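Long-range contacts in leucine-rich repeat protein (PDB 4ECN), which is of unknown function but, as an extracellular leucine-rich repeat protein with a Transthyretin-clan region near its N-terminus, probably takes part in protein binding: residues Ile733-Asn738 / Ser756-Ser761; Val760-Phe765 / Ile783-Asp788. One frame throughout, in Å; residues are numbered along the deposited sequence.

Interaction 1: residues Ile733-Asn738 / Ser756-Ser761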
ATOM      1  N   ILE A 733      31.658  19.884   6.452  1.00 37.99           N
ATOM      2  CA  ILE A 733      31.911  20.495   5.136  1.00 36.69           C
ATOM      3  C   ILE A 733      32.299  19.385   4.124  1.00 41.89           C
ATOM      4  O   ILE A 733      33.342  18.744   4.305  1.00 42.29           O
ATOM      5  CB  ILE A 733      32.997  21.619   5.184  1.00 38.79           C
ATOM      6  CG1 ILE A 733      32.746  22.662   6.290  1.00 38.36           C
ATOM      7  CG2 ILE A 733      33.084  22.294   3.843  1.00 40.18           C
ATOM      8  CD1 ILE A 733      33.902  23.633   6.512  1.00 38.20           C
ATOM      9  N   ASP A 734      31.482  19.170   3.063  1.00 38.02           N
ATOM     10  CA  ASP A 734      31.790  18.185   2.014  1.00 38.28           C
ATOM     11  C   ASP A 734      32.182  18.935   0.727  1.00 42.31           C
ATOM     12  O   ASP A 734      31.351  19.559   0.073  1.00 42.34           O
ATOM     13  CB  ASP A 734      30.623  17.203   1.775  1.00 40.32           C
ATOM     14  CG  ASP A 734      30.963  15.991   0.918  1.00 52.07           C
ATOM     15  OD1 ASP A 734      32.131  15.876   0.480  1.00 52.65           O
ATOM     16  OD2 ASP A 734      30.055  15.179   0.655  1.00 60.32           O
ATOM     17  N   LEU A 735      33.472  18.914   0.407  1.00 39.50           N
ATOM     18  CA  LEU A 735      34.002  19.645  -0.737  1.00 38.34           C
ATOM     19  C   LEU A 735      34.667  18.721  -1.721  1.00 42.83           C
ATOM     20  O   LEU A 735      35.365  19.204  -2.601  1.00 43.98           O
ATOM     21  CB  LEU A 735      34.982  20.737  -0.271  1.00 37.62           C
ATOM     22  CG  LEU A 735      34.319  22.034   0.263  1.00 39.59           C
ATOM     23  CD1 LEU A 735      35.285  22.818   1.057  1.00 38.87           C
ATOM     24  CD2 LEU A 735      33.792  22.896  -0.871  1.00 39.22           C
ATOM     25  N   ARG A 736      34.359  17.412  -1.663  1.00 40.04           N
ATOM     26  CA  ARG A 736      34.881  16.425  -2.618  1.00 40.27           C
ATOM     27  C   ARG A 736      34.502  16.720  -4.038  1.00 45.85           C
ATOM     28  O   ARG A 736      33.431  17.270  -4.271  1.00 45.83           O
ATOM     29  CB  ARG A 736      34.358  15.030  -2.323  1.00 39.20           C
ATOM     30  CG  ARG A 736      34.918  14.319  -1.130  1.00 41.76           C
ATOM     31  CD  ARG A 736      34.207  13.007  -1.047  1.00 45.66           C
ATOM     32  NE  ARG A 736      32.761  13.231  -1.017  1.00 68.09           N
ATOM     33  CZ  ARG A 736      31.874  12.455  -1.624  1.00 84.67           C
ATOM     34  NH1 ARG A 736      32.275  11.383  -2.304  1.00 71.35           N
ATOM     35  NH2 ARG A 736      30.573  12.731  -1.541  1.00 63.43           N
ATOM     36  N   PHE A 737      35.338  16.293  -4.993  1.00 42.58           N
ATOM     37  CA  PHE A 737      35.103  16.439  -6.428  1.00 42.06           C
ATOM     38  C   PHE A 737      34.916  17.901  -6.812  1.00 47.08           C
ATOM     39  O   PHE A 737      33.880  18.308  -7.323  1.00 47.14           O
ATOM     40  CB  PHE A 737      33.902  15.594  -6.902  1.00 43.29           C
ATOM     41  CG  PHE A 737      34.141  14.117  -6.700  1.00 43.91           C
ATOM     42  CD1 PHE A 737      34.920  13.394  -7.595  1.00 45.93           C
ATOM     43  CD2 PHE A 737      33.610  13.455  -5.602  1.00 44.60           C
ATOM     44  CE1 PHE A 737      35.156  12.032  -7.400  1.00 46.24           C
ATOM     45  CE2 PHE A 737      33.838  12.091  -5.415  1.00 47.28           C
ATOM     46  CZ  PHE A 737      34.620  11.390  -6.311  1.00 44.96           C
ATOM     47  N   ASN A 738      35.949  18.680  -6.561  1.00 45.21           N
ATOM     48  CA  ASN A 738      36.101  20.061  -7.001  1.00 45.11           C
ATOM     49  C   ASN A 738      37.462  20.135  -7.662  1.00 48.53           C
ATOM     50  O   ASN A 738      38.028  19.092  -8.020  1.00 48.28           O
ATOM     51  CB  ASN A 738      35.916  21.074  -5.858  1.00 45.33           C
ATOM     52  CG  ASN A 738      34.482  21.364  -5.521  1.00 54.27           C
ATOM     53  OD1 ASN A 738      33.915  22.347  -5.984  1.00 41.28           O
ATOM     54  ND2 ASN A 738      33.867  20.509  -4.715  1.00 42.33           N
ATOM     55  N   SER A 756      33.991  19.693  12.829  1.00 38.85           N
ATOM     56  CA  SER A 756      34.165  18.283  13.183  1.00 38.36           C
ATOM     57  C   SER A 756      34.536  17.423  11.973  1.00 42.74           C
ATOM     58  O   SER A 756      35.460  16.615  12.070  1.00 43.88           O
ATOM     59  CB  SER A 756      32.900  17.708  13.826  1.00 40.95           C
ATOM     60  OG  SER A 756      32.816  17.935  15.222  1.00 52.13           O
ATOM     61  N   ASN A 757      33.795  17.546  10.861  1.00 37.43           N
ATOM     62  CA  ASN A 757      33.996  16.662   9.723  1.00 36.84           C
ATOM     63  C   ASN A 757      34.253  17.430   8.438  1.00 41.39           C
ATOM     64  O   ASN A 757      33.462  18.306   8.066  1.00 42.75           O
ATOM     65  CB  ASN A 757      32.752  15.779   9.554  1.00 37.97           C
ATOM     66  CG  ASN A 757      32.070  15.448  10.851  1.00 58.15           C
ATOM     67  OD1 ASN A 757      32.649  14.809  11.737  1.00 50.26           O
ATOM     68  ND2 ASN A 757      30.879  16.012  11.040  1.00 47.46           N
HETATM   69  N   MSE A 758      35.352  17.091   7.742  1.00 36.18           N
HETATM   70  CA  MSE A 758      35.675  17.756   6.477  1.00 34.59           C
HETATM   71  C   MSE A 758      36.278  16.778   5.490  1.00 40.95           C
HETATM   72  O   MSE A 758      37.177  16.014   5.839  1.00 41.11           O
HETATM   73  CB  MSE A 758      36.614  18.956   6.667  1.00 35.43           C
HETATM   74  CG  MSE A 758      36.771  19.751   5.380  1.00 40.30           C
HETATM   75 SE   MSE A 758      37.420  21.520   5.651  0.75 46.32          SE
HETATM   76  CE  MSE A 758      37.650  22.024   3.830  1.00 43.06           C
ATOM     77  N   ASP A 759      35.789  16.828   4.245  1.00 39.89           N
ATOM     78  CA  ASP A 759      36.285  15.965   3.181  1.00 40.74           C
ATOM     79  C   ASP A 759      36.614  16.800   1.935  1.00 45.50           C
ATOM     80  O   ASP A 759      35.724  17.425   1.347  1.00 45.96           O
ATOM     81  CB  ASP A 759      35.278  14.849   2.851  1.00 41.96           C
ATOM     82  CG  ASP A 759      35.873  13.619   2.184  1.00 50.85           C
ATOM     83  OD1 ASP A 759      36.975  13.731   1.595  1.00 53.10           O
ATOM     84  OD2 ASP A 759      35.225  12.556   2.217  1.00 53.02           O
ATOM     85  N   VAL A 760      37.910  16.840   1.582  1.00 41.27           N
ATOM     86  CA  VAL A 760      38.413  17.543   0.404  1.00 41.85           C
ATOM     87  C   VAL A 760      39.018  16.519  -0.578  1.00 45.76           C
ATOM     88  O   VAL A 760      39.877  16.885  -1.391  1.00 45.29           O
ATOM     89  CB  VAL A 760      39.408  18.699   0.711  1.00 46.41           C
ATOM     90  CG1 VAL A 760      38.668  19.933   1.179  1.00 46.24           C
ATOM     91  CG2 VAL A 760      40.495  18.297   1.702  1.00 46.32           C
ATOM     92  N   SER A 761      38.532  15.244  -0.526  1.00 41.67           N
ATOM     93  CA  SER A 761      38.990  14.188  -1.429  1.00 41.50           C
ATOM     94  C   SER A 761      38.622  14.512  -2.863  1.00 47.28           C
ATOM     95  O   SER A 761      37.573  15.126  -3.098  1.00 47.81           O
ATOM     96  CB  SER A 761      38.412  12.835  -1.040  1.00 42.86           C
ATOM     97  OG  SER A 761      38.903  12.464   0.234  1.00 51.30           O
TER

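Interaction 2: residues Val760-Phe765 / Ile783-Asp788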
ATOM      1  N   VAL A 760      37.910  16.840   1.582  1.00 41.27           N
ATOM      2  CA  VAL A 760      38.413  17.543   0.404  1.00 41.85           C
ATOM      3  C   VAL A 760      39.018  16.519  -0.578  1.00 45.76           C
ATOM      4  O   VAL A 760      39.877  16.885  -1.391  1.00 45.29           O
ATOM      5  CB  VAL A 760      39.408  18.699   0.711  1.00 46.41           C
ATOM      6  CG1 VAL A 760      38.668  19.933   1.179  1.00 46.24           C
ATOM      7  CG2 VAL A 760      40.495  18.297   1.702  1.00 46.32           C
ATOM      8  N   SER A 761      38.532  15.244  -0.526  1.00 41.67           N
ATOM      9  CA  SER A 761      38.990  14.188  -1.429  1.00 41.50           C
ATOM     10  C   SER A 761      38.622  14.512  -2.863  1.00 47.28           C
ATOM     11  O   SER A 761      37.573  15.126  -3.098  1.00 47.81           O
ATOM     12  CB  SER A 761      38.412  12.835  -1.040  1.00 42.86           C
ATOM     13  OG  SER A 761      38.903  12.464   0.234  1.00 51.30           O
ATOM     14  N   TYR A 762      39.482  14.100  -3.827  1.00 43.15           N
ATOM     15  CA  TYR A 762      39.297  14.325  -5.268  1.00 42.09           C
ATOM     16  C   TYR A 762      39.277  15.829  -5.526  1.00 46.65           C
ATOM     17  O   TYR A 762      38.230  16.428  -5.751  1.00 47.09           O
ATOM     18  CB  TYR A 762      38.029  13.625  -5.792  1.00 42.41           C
ATOM     19  CG  TYR A 762      38.068  12.114  -5.660  1.00 43.34           C
ATOM     20  CD1 TYR A 762      37.652  11.484  -4.490  1.00 43.63           C
ATOM     21  CD2 TYR A 762      38.479  11.311  -6.720  1.00 44.65           C
ATOM     22  CE1 TYR A 762      37.678  10.096  -4.367  1.00 43.45           C
ATOM     23  CE2 TYR A 762      38.499   9.922  -6.613  1.00 45.77           C
ATOM     24  CZ  TYR A 762      38.118   9.316  -5.425  1.00 54.00           C
ATOM     25  OH  TYR A 762      38.153   7.939  -5.316  1.00 59.68           O
ATOM     26  N   ASN A 763      40.444  16.441  -5.360  1.00 43.37           N
ATOM     27  CA  ASN A 763      40.693  17.859  -5.546  1.00 43.27           C
ATOM     28  C   ASN A 763      42.088  17.998  -6.115  1.00 49.23           C
ATOM     29  O   ASN A 763      42.657  16.989  -6.565  1.00 49.45           O
ATOM     30  CB  ASN A 763      40.488  18.658  -4.248  1.00 41.52           C
ATOM     31  CG  ASN A 763      39.062  19.154  -4.090  1.00 54.40           C
ATOM     32  OD1 ASN A 763      38.629  20.067  -4.783  1.00 45.29           O
ATOM     33  ND2 ASN A 763      38.302  18.579  -3.174  1.00 39.07           N
ATOM     34  N   CYS A 764      42.636  19.227  -6.130  1.00 46.21           N
ATOM     35  CA  CYS A 764      43.934  19.465  -6.724  1.00 46.89           C
ATOM     36  C   CYS A 764      44.897  20.084  -5.711  1.00 51.04           C
ATOM     37  O   CYS A 764      45.588  21.051  -6.032  1.00 52.32           O
ATOM     38  CB  CYS A 764      43.781  20.347  -7.954  1.00 48.15           C
ATOM     39  SG  CYS A 764      42.513  19.777  -9.111  1.00 52.37           S
ATOM     40  N   PHE A 765      45.025  19.456  -4.528  1.00 46.56           N
ATOM     41  CA  PHE A 765      45.942  19.901  -3.484  1.00 45.91           C
ATOM     42  C   PHE A 765      47.317  19.219  -3.631  1.00 52.65           C
ATOM     43  O   PHE A 765      47.417  17.987  -3.598  1.00 53.33           O
ATOM     44  CB  PHE A 765      45.356  19.634  -2.102  1.00 46.29           C
ATOM     45  CG  PHE A 765      44.208  20.536  -1.706  1.00 46.98           C
ATOM     46  CD1 PHE A 765      44.437  21.859  -1.332  1.00 49.76           C
ATOM     47  CD2 PHE A 765      42.916  20.033  -1.594  1.00 46.86           C
ATOM     48  CE1 PHE A 765      43.387  22.671  -0.904  1.00 49.70           C
ATOM     49  CE2 PHE A 765      41.870  20.846  -1.163  1.00 48.84           C
ATOM     50  CZ  PHE A 765      42.109  22.161  -0.834  1.00 47.53           C
ATOM     51  N   ILE A 783      41.377  13.738   2.492  1.00 42.77           N
ATOM     52  CA  ILE A 783      42.083  14.388   1.400  1.00 41.63           C
ATOM     53  C   ILE A 783      42.607  13.254   0.483  1.00 47.42           C
ATOM     54  O   ILE A 783      43.759  13.243   0.070  1.00 49.52           O
ATOM     55  CB  ILE A 783      43.182  15.362   1.945  1.00 43.83           C
ATOM     56  CG1 ILE A 783      43.822  16.208   0.805  1.00 42.94           C
ATOM     57  CG2 ILE A 783      44.228  14.632   2.806  1.00 44.43           C
ATOM     58  CD1 ILE A 783      44.616  17.353   1.218  1.00 37.96           C
ATOM     59  N   ARG A 784      41.745  12.296   0.165  1.00 44.20           N
ATOM     60  CA  ARG A 784      42.105  11.188  -0.723  1.00 44.89           C
ATOM     61  C   ARG A 784      42.222  11.625  -2.178  1.00 50.74           C
ATOM     62  O   ARG A 784      41.573  12.590  -2.579  1.00 52.94           O
ATOM     63  CB  ARG A 784      41.036  10.087  -0.636  1.00 44.00           C
ATOM     64  CG  ARG A 784      41.296   9.000   0.406  1.00 51.10           C
ATOM     65  CD  ARG A 784      40.358   7.810   0.237  1.00 48.10           C
ATOM     66  NE  ARG A 784      40.298   7.328  -1.153  1.00 53.54           N
ATOM     67  CZ  ARG A 784      41.024   6.330  -1.658  1.00 77.87           C
ATOM     68  NH1 ARG A 784      41.856   5.638  -0.881  1.00 57.62           N
ATOM     69  NH2 ARG A 784      40.904   5.999  -2.939  1.00 78.04           N
ATOM     70  N   HIS A 785      43.013  10.903  -2.979  1.00 45.52           N
ATOM     71  CA  HIS A 785      43.083  11.013  -4.445  1.00 44.48           C
ATOM     72  C   HIS A 785      43.229  12.463  -5.016  1.00 47.14           C
ATOM     73  O   HIS A 785      42.387  12.909  -5.799  1.00 47.66           O
ATOM     74  CB  HIS A 785      41.770  10.411  -4.989  1.00 44.75           C
ATOM     75  CG  HIS A 785      41.873   9.797  -6.333  1.00 48.41           C
ATOM     76  ND1 HIS A 785      41.899  10.569  -7.472  1.00 50.34           N
ATOM     77  CD2 HIS A 785      41.870   8.491  -6.683  1.00 50.81           C
ATOM     78  CE1 HIS A 785      41.968   9.715  -8.479  1.00 50.38           C
ATOM     79  NE2 HIS A 785      41.954   8.454  -8.054  1.00 50.99           N
ATOM     80  N   GLN A 786      44.318  13.157  -4.688  1.00 42.55           N
ATOM     81  CA  GLN A 786      44.590  14.496  -5.226  1.00 41.39           C
ATOM     82  C   GLN A 786      45.270  14.370  -6.569  1.00 48.66           C
ATOM     83  O   GLN A 786      46.287  13.665  -6.694  1.00 50.24           O
ATOM     84  CB  GLN A 786      45.451  15.343  -4.276  1.00 41.78           C
ATOM     85  CG  GLN A 786      44.891  15.526  -2.879  1.00 39.41           C
ATOM     86  CD  GLN A 786      43.529  16.129  -2.909  1.00 48.66           C
ATOM     87  OE1 GLN A 786      43.331  17.228  -3.412  1.00 45.72           O
ATOM     88  NE2 GLN A 786      42.555  15.407  -2.390  1.00 43.16           N
ATOM     89  N   ARG A 787      44.710  15.031  -7.589  1.00 44.93           N
ATOM     90  CA  ARG A 787      45.280  14.985  -8.937  1.00 44.90           C
ATOM     91  C   ARG A 787      45.239  16.325  -9.575  1.00 51.35           C
ATOM     92  O   ARG A 787      44.380  17.130  -9.217  1.00 51.72           O
ATOM     93  CB  ARG A 787      44.519  13.995  -9.848  1.00 42.25           C
ATOM     94  CG  ARG A 787      44.408  12.547  -9.396  1.00 41.85           C
ATOM     95  CD  ARG A 787      45.714  11.793  -9.441  1.00 47.63           C
ATOM     96  NE  ARG A 787      45.485  10.407  -9.043  1.00 56.36           N
ATOM     97  CZ  ARG A 787      45.594   9.959  -7.797  1.00 59.83           C
ATOM     98  NH1 ARG A 787      45.976  10.777  -6.821  1.00 40.10           N
ATOM     99  NH2 ARG A 787      45.337   8.689  -7.520  1.00 42.36           N
ATOM    100  N   ASP A 788      46.126  16.564 -10.561  1.00 48.65           N
ATOM    101  CA  ASP A 788      46.072  17.778 -11.365  1.00 48.13           C
ATOM    102  C   ASP A 788      45.310  17.443 -12.666  1.00 51.76           C
ATOM    103  O   ASP A 788      44.962  16.270 -12.896  1.00 50.58           O
ATOM    104  CB  ASP A 788      47.481  18.350 -11.623  1.00 50.46           C
ATOM    105  CG  ASP A 788      48.464  17.476 -12.382  1.00 61.07           C
ATOM    106  OD1 ASP A 788      48.103  16.326 -12.719  1.00 61.32           O
ATOM    107  OD2 ASP A 788      49.608  17.948 -12.638  1.00 65.72           O
TER

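Interaction 1: residues Ile733-Asn738 / Ser756-Ser761
With CG beside its backbone N (chi1 -73°) and chi2 extended, R736 runs its CG and CD obliquely across the carboxylate of D759, which chi1 of -157° swings to the side of its own carbonyl carbon; R736 CD comes 3.4 Å from D759 OD2. A bend at chi3 (-55°) then turns the guanidinium back to its own strand: R736 NE donates to the syn lone pair of D734 OD1 at 3.1 Å, with that oxygen in the guanidinium plane, while NH2 adds a weak bond to D734 OD2. D759 OD2 therefore feels R736 only as charge, 4.1 Å from NE and well out of the guanidinium plane; its hydrogen bond is with the hydroxyl of S401. D759 OD1 closes an Asx turn by accepting from the backbone N of S761 at 3.0 Å, and it also takes the S761 hydroxyl proton. Beneath these groups runs a parallel ladder, I733 N to N757 O at 2.9 Å, D759 N to I733 O, L735 N to D759 O, which carries on past the strands as F737 N to S761 O. On the I733 face, CE of selenomethionine M758 meets L735 CD1 at 3.7 Å, as expected for the inward side chains of adjacent leucine-rich repeats; on the D734 face, helix 402-409 packs over the acids. With two carboxylates side by side there, R736 probably offsets their mutual repulsion, paired directly with one and only electrostatically with the other.

Interaction 2: residues Val760-Phe765 / Ile783-Asp788
V760 O is gripped by two side-chain amides arriving from opposite faces of its carbonyl plane: N763 ND2 at 2.9 Å, and across the contact Q786 NE2 at 3.2 Å. Bent at chi2 (-57°), Q786 brings its amide back over the 760-765 turn, where its other end, OE1, takes the backbone N of F765 on a lone pair at 3.0 Å, close to the edge of the F765 ring. Were Q786 cut back to an alanine, the F765 N-H would probably lose its acceptor and V760 O one of its two amide donors. The two amides belong to successive repeats of the leucine-rich fold: N763 sits at the asparagine position of the consensus, bonding L735 O and L740 N of the preceding turn, and Q786 occupies the equivalent place one repeat on. Backbone bonds continue the repeat-to-repeat register, Y762 N to R784 O at 2.9 Å and R787 N to N763 O at 3.0 Å, while R784 N donates at 2.8 Å to S761 OG, the same hydroxyl that gives its proton to D759 OD1. Inside, V760 CG2 lies against I783 CB at 4.0 Å, the two side chains pointing the same way. Towards the more open side, the rings of Y762 and H785 form an offset stack, centroids 4.5 Å apart and planes at 17°, with H785 CB over the centre of the tyrosine face. R787 NH2 lies over the opposite face of the imidazole, and NH1 of the same guanidinium bonds Q786 O and S815 O.

In the fold
Interactions 1 and 2 are consecutive repeat-to-repeat steps along one solenoid and share V760 and S761. Interaction 1 is the more buried, joining strands 732-734 and 757-759 with main-chain pairing, apolar side chains on one face and charged ones on the other. Interaction 2 lies just past the strands, where the turns meet, and relies more on side-chain amides and stacked rings; it is only partly buried. The two touch directly: besides the bond from N763 to L735, the F737 ring stacks on Y762, so that F737, Y762 and H785 form a run of rings spanning three repeats.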